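Local coordinates for tungsten-containing formylmethanofuran dehydrogenase 2 subunit C (Methanothermobacter wolfeii, PDB 5T5I), which forms part of the tungsten enzyme that reversibly converts carbon dioxide and methanofuran to formylmethanofuran, probably the first step of methanogenesis from carbon dioxide, at residues V136-G150 and I162-K174. Residues are numbered along the deposited sequence; the frame is centred on the assembly and turned at random.
Sequences VGSSYRGDWRGMSGG and IGEYMNGGKIIIK. With CA (calcium ion), chain B.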
loop_
_atom_site.group_PDB
_atom_site.type_symbol
_atom_site.label_atom_id
_atom_site.label_comp_id
_atom_site.label_asym_id
_atom_site.label_seq_id
_atom_site.Cartn_x
_atom_site.Cartn_y
_atom_site.Cartn_z
ATOM N N VAL C 136 40.156 2.308 2.076
ATOM C CA VAL C 136 41.158 2.904 1.204
ATOM C C VAL C 136 41.389 4.314 1.773
ATOM O O VAL C 136 40.418 5.044 1.979
ATOM C CB VAL C 136 40.701 3.015 -0.275
ATOM C CG1 VAL C 136 41.737 3.765 -1.107
ATOM C CG2 VAL C 136 40.420 1.644 -0.892
ATOM N N GLY C 137 42.644 4.665 2.036
ATOM C CA GLY C 137 43.004 5.980 2.559
ATOM C C GLY C 137 42.332 6.365 3.863
ATOM O O GLY C 137 41.971 7.524 4.048
ATOM N N SER C 138 42.168 5.409 4.779
ATOM C CA SER C 138 41.497 5.616 6.072
ATOM C C SER C 138 42.463 6.031 7.199
ATOM O O SER C 138 43.669 6.159 6.996
ATOM C CB SER C 138 40.805 4.317 6.491
ATOM O OG SER C 138 41.779 3.400 6.955
ATOM N N SER C 139 41.907 6.212 8.397
ATOM C CA SER C 139 42.663 6.461 9.620
ATOM C C SER C 139 42.878 5.094 10.334
ATOM O O SER C 139 42.485 4.049 9.810
ATOM C CB SER C 139 41.888 7.405 10.542
ATOM O OG SER C 139 40.748 6.803 11.140
ATOM N N TYR C 140 43.490 5.121 11.511
ATOM C CA TYR C 140 43.664 3.948 12.368
ATOM C C TYR C 140 42.559 3.983 13.440
ATOM O O TYR C 140 42.091 5.063 13.799
ATOM C CB TYR C 140 45.052 3.945 13.038
ATOM C CG TYR C 140 45.265 2.783 13.983
ATOM C CD1 TYR C 140 45.399 1.485 13.504
ATOM C CD2 TYR C 140 45.293 2.977 15.363
ATOM C CE1 TYR C 140 45.536 0.404 14.373
ATOM C CE2 TYR C 140 45.442 1.905 16.240
ATOM C CZ TYR C 140 45.563 0.618 15.742
ATOM O OH TYR C 140 45.722 -0.411 16.639
ATOM N N ARG C 141 42.160 2.809 13.948
ATOM C CA ARG C 141 41.156 2.682 15.034
ATOM C C ARG C 141 41.409 3.690 16.165
ATOM O O ARG C 141 42.547 3.864 16.613
ATOM C CB ARG C 141 41.175 1.279 15.672
ATOM C CG ARG C 141 40.922 0.094 14.712
ATOM C CD ARG C 141 39.726 0.305 13.785
ATOM N NE ARG C 141 39.419 -0.881 12.978
ATOM C CZ ARG C 141 38.380 -0.990 12.147
ATOM N NH1 ARG C 141 37.519 0.015 12.007
ATOM N NH2 ARG C 141 38.182 -2.107 11.469
ATOM N N GLY C 142 40.360 4.405 16.543
ATOM C CA GLY C 142 40.391 5.375 17.626
ATOM C C GLY C 142 40.903 6.757 17.282
ATOM O O GLY C 142 40.557 7.724 17.977
ATOM N N ASP C 143 41.720 6.886 16.227
ATOM C CA ASP C 143 42.289 8.183 15.892
ATOM C C ASP C 143 41.289 8.998 15.080
ATOM O O ASP C 143 40.615 8.474 14.200
ATOM C CB ASP C 143 43.622 8.020 15.144
ATOM C CG ASP C 143 44.598 9.175 15.317
ATOM O OD1 ASP C 143 44.139 10.314 15.600
ATOM O OD2 ASP C 143 45.807 8.942 15.196
ATOM N N TRP C 144 41.232 10.296 15.367
ATOM C CA TRP C 144 40.344 11.257 14.700
ATOM C C TRP C 144 41.092 11.981 13.548
ATOM O O TRP C 144 40.486 12.797 12.876
ATOM C CB TRP C 144 39.760 12.271 15.721
ATOM C CG TRP C 144 40.771 13.097 16.465
ATOM C CD1 TRP C 144 41.117 14.388 16.202
ATOM C CD2 TRP C 144 41.477 12.727 17.661
ATOM N NE1 TRP C 144 42.042 14.830 17.123
ATOM C CE2 TRP C 144 42.271 13.835 18.039
ATOM C CE3 TRP C 144 41.555 11.550 18.428
ATOM C CZ2 TRP C 144 43.133 13.800 19.138
ATOM C CZ3 TRP C 144 42.410 11.514 19.514
ATOM C CH2 TRP C 144 43.152 12.644 19.891
ATOM N N ARG C 145 42.406 11.705 13.373
ATOM C CA ARG C 145 43.292 12.300 12.366
ATOM C C ARG C 145 43.697 11.184 11.374
ATOM O O ARG C 145 44.391 10.246 11.759
ATOM C CB ARG C 145 44.544 12.879 13.056
ATOM C CG ARG C 145 44.229 13.995 14.065
ATOM C CD ARG C 145 45.242 14.170 15.172
ATOM N NE ARG C 145 45.297 13.014 16.075
ATOM C CZ ARG C 145 45.974 12.964 17.219
ATOM N NH1 ARG C 145 46.671 14.015 17.636
ATOM N NH2 ARG C 145 45.951 11.868 17.961
ATOM N N GLY C 146 43.215 11.271 10.144
ATOM C CA GLY C 146 43.486 10.275 9.109
ATOM C C GLY C 146 44.485 10.723 8.059
ATOM O O GLY C 146 45.457 11.426 8.364
ATOM N N MET C 147 44.253 10.279 6.811
ATOM C CA MET C 147 45.059 10.624 5.621
ATOM C C MET C 147 45.150 12.162 5.505
ATOM O O MET C 147 44.133 12.829 5.659
ATOM C CB MET C 147 44.377 10.025 4.385
ATOM C CG MET C 147 44.944 10.461 3.065
ATOM S SD MET C 147 44.204 9.493 1.742
ATOM C CE MET C 147 44.943 10.272 0.335
ATOM N N SER C 148 46.357 12.716 5.320
ATOM C CA SER C 148 46.558 14.178 5.232
ATOM C C SER C 148 47.093 14.672 3.860
ATOM O O SER C 148 47.161 15.880 3.629
ATOM C CB SER C 148 47.491 14.646 6.347
ATOM O OG SER C 148 48.715 13.927 6.338
ATOM N N GLY C 149 47.483 13.757 2.987
ATOM C CA GLY C 149 47.979 14.103 1.659
ATOM C C GLY C 149 48.273 12.865 0.836
ATOM O O GLY C 149 48.222 11.747 1.353
ATOM N N GLY C 150 48.587 13.084 -0.431
ATOM C CA GLY C 150 48.832 12.033 -1.413
ATOM C C GLY C 150 47.616 11.786 -2.278
ATOM O O GLY C 150 46.539 12.347 -2.020
ATOM N N ILE C 162 35.748 4.175 2.409
ATOM C CA ILE C 162 36.915 4.743 1.761
ATOM C C ILE C 162 37.034 6.204 2.264
ATOM O O ILE C 162 36.020 6.871 2.506
ATOM C CB ILE C 162 36.890 4.650 0.199
ATOM C CG1 ILE C 162 35.805 5.527 -0.425
ATOM C CG2 ILE C 162 36.761 3.187 -0.306
ATOM C CD1 ILE C 162 36.233 6.074 -1.739
ATOM N N GLY C 163 38.249 6.641 2.516
ATOM C CA GLY C 163 38.503 7.980 3.038
ATOM C C GLY C 163 37.937 8.248 4.421
ATOM O O GLY C 163 37.585 9.384 4.747
ATOM N N GLU C 164 37.850 7.212 5.253
ATOM C CA GLU C 164 37.357 7.323 6.631
ATOM C C GLU C 164 38.238 8.301 7.439
ATOM O O GLU C 164 39.452 8.137 7.473
ATOM C CB GLU C 164 37.314 5.918 7.263
ATOM C CG GLU C 164 36.907 5.855 8.735
ATOM C CD GLU C 164 37.998 5.472 9.714
ATOM O OE1 GLU C 164 39.186 5.496 9.328
ATOM O OE2 GLU C 164 37.680 5.268 10.906
ATOM N N TYR C 165 37.626 9.363 8.010
ATOM C CA TYR C 165 38.328 10.435 8.756
ATOM C C TYR C 165 39.407 11.168 7.891
ATOM O O TYR C 165 40.393 11.678 8.422
ATOM C CB TYR C 165 38.933 9.924 10.093
ATOM C CG TYR C 165 37.952 9.830 11.242
ATOM C CD1 TYR C 165 37.595 10.955 11.974
ATOM C CD2 TYR C 165 37.422 8.608 11.630
ATOM C CE1 TYR C 165 36.708 10.870 13.049
ATOM C CE2 TYR C 165 36.542 8.507 12.703
ATOM C CZ TYR C 165 36.176 9.643 13.404
ATOM O OH TYR C 165 35.301 9.521 14.451
ATOM N N MET C 166 39.187 11.275 6.572
ATOM C CA MET C 166 40.137 11.928 5.660
ATOM C C MET C 166 40.365 13.380 6.071
ATOM O O MET C 166 39.412 14.067 6.420
ATOM C CB MET C 166 39.610 11.864 4.212
ATOM C CG MET C 166 40.659 11.983 3.164
ATOM S SD MET C 166 39.855 11.944 1.544
ATOM C CE MET C 166 41.219 12.191 0.490
ATOM N N ASN C 167 41.620 13.825 6.044
ATOM C CA ASN C 167 42.034 15.177 6.420
ATOM C C ASN C 167 42.952 15.852 5.362
ATOM O O ASN C 167 43.836 16.630 5.718
ATOM C CB ASN C 167 42.775 15.085 7.755
ATOM C CG ASN C 167 42.790 16.353 8.545
ATOM O OD1 ASN C 167 42.013 17.292 8.303
ATOM N ND2 ASN C 167 43.693 16.400 9.510
ATOM N N GLY C 168 42.743 15.535 4.094
ATOM C CA GLY C 168 43.552 16.036 2.981
ATOM C C GLY C 168 43.845 14.947 1.966
ATOM O O GLY C 168 43.587 13.769 2.217
ATOM N N GLY C 169 44.408 15.340 0.840
ATOM C CA GLY C 169 44.736 14.419 -0.234
ATOM C C GLY C 169 43.562 14.164 -1.157
ATOM O O GLY C 169 42.546 14.871 -1.114
ATOM N N LYS C 170 43.687 13.133 -1.978
ATOM C CA LYS C 170 42.685 12.832 -2.999
ATOM C C LYS C 170 42.535 11.335 -3.240
ATOM O O LYS C 170 43.536 10.629 -3.360
ATOM C CB LYS C 170 43.109 13.521 -4.300
ATOM C CG LYS C 170 42.122 13.399 -5.440
ATOM C CD LYS C 170 42.360 14.448 -6.520
ATOM C CE LYS C 170 43.683 14.306 -7.245
ATOM N NZ LYS C 170 43.908 15.405 -8.222
ATOM N N ILE C 171 41.286 10.863 -3.357
ATOM C CA ILE C 171 40.987 9.461 -3.659
ATOM C C ILE C 171 40.081 9.424 -4.891
ATOM O O ILE C 171 39.022 10.060 -4.897
ATOM C CB ILE C 171 40.340 8.716 -2.472
ATOM C CG1 ILE C 171 41.285 8.680 -1.250
ATOM C CG2 ILE C 171 39.928 7.274 -2.890
ATOM C CD1 ILE C 171 40.618 8.230 0.068
ATOM N N ILE C 172 40.469 8.650 -5.907
ATOM C CA ILE C 172 39.670 8.471 -7.119
ATOM C C ILE C 172 39.343 6.978 -7.270
ATOM O O ILE C 172 40.263 6.163 -7.332
ATOM C CB ILE C 172 40.390 9.028 -8.378
ATOM C CG1 ILE C 172 40.639 10.550 -8.243
ATOM C CG2 ILE C 172 39.576 8.720 -9.650
ATOM C CD1 ILE C 172 41.588 11.132 -9.268
ATOM N N ILE C 173 38.052 6.622 -7.308
ATOM C CA ILE C 173 37.603 5.243 -7.567
ATOM C C ILE C 173 36.966 5.289 -8.949
ATOM O O ILE C 173 35.947 5.966 -9.128
ATOM C CB ILE C 173 36.592 4.706 -6.504
ATOM C CG1 ILE C 173 37.069 4.950 -5.063
ATOM C CG2 ILE C 173 36.280 3.208 -6.737
ATOM C CD1 ILE C 173 38.417 4.362 -4.669
ATOM N N LYS C 174 37.553 4.604 -9.927
ATOM C CA LYS C 174 37.010 4.610 -11.290
ATOM C C LYS C 174 35.781 3.682 -11.438
ATOM O O LYS C 174 34.952 3.907 -12.309
ATOM C CB LYS C 174 38.095 4.315 -12.313
ATOM C CG LYS C 174 39.223 5.355 -12.278
ATOM C CD LYS C 174 40.243 5.185 -13.441
ATOM C CE LYS C 174 40.769 6.428 -14.147
ATOM N NZ LYS C 174 40.524 7.735 -13.460
HETATM CA CA CA B . 39.450 6.248 13.414
HETATM O O HOH W 1 41.699 9.102 6.193
HETATM O O HOH W 2 40.839 13.675 10.212
HETATM O O HOH W 3 45.732 14.030 9.711
#
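Val-136 lies alongside Ile-162, the two side chains pointing the same way, with Val-136 CB 3.9 Å from Ile-162 CG2. Its carbonyl ties the two turns together: Gly-163 N reaches Val-136 O at 2.7 Å with an almost straight N-H...O angle of 177°. Met-147 continues the apolar layer. With CG anti to the backbone N (chi1 171°) and the rest of the chain extended, its thioether runs inward until CE meets Met-166 CE and SD lies 4.2 Å from Ile-171 CD1. Meanwhile Met-147 O accepts from Asn-167 N, and a water that accepts a hydrogen bond from Met-147 N donates to Gly-137 O and Glu-164 O, satisfying three backbone groups at once.

Such like-on-like stacking of successive turns illustrates the glycine-rich parallel beta-helix, here between the turn leading into strand 151-154 and the next, which carries strand 170-173. Gly-168 leaves no room for a side chain, since a CB there would clash with Ser-148 O.

Beyond this core, the type II turn from Gly-163 to Met-166 places Glu-164 and Tyr-165 at its corners, against the loop that binds calcium. One ring face of Tyr-165 lies under Asp-143 O, while its CD1 comes within 3.5 Å of Trp-144 O; His-184 also stacks with this ring. Glu-164 OE1 takes two bonds from Ser-139, the N-H nearly along its C-O axis at 3.0 Å and OG from above the carboxylate plane at 2.7 Å. A leucine in place of Glu-164 removes this shared acceptor and would probably leave calcium as the main hold on the hydroxyl. That hydroxyl and Asp-143 O bind calcium, at a site that also includes Tyr-140 and an acidic side chain of another protein's chain; a basic side chain of that chain pairs with Glu-164 OE2.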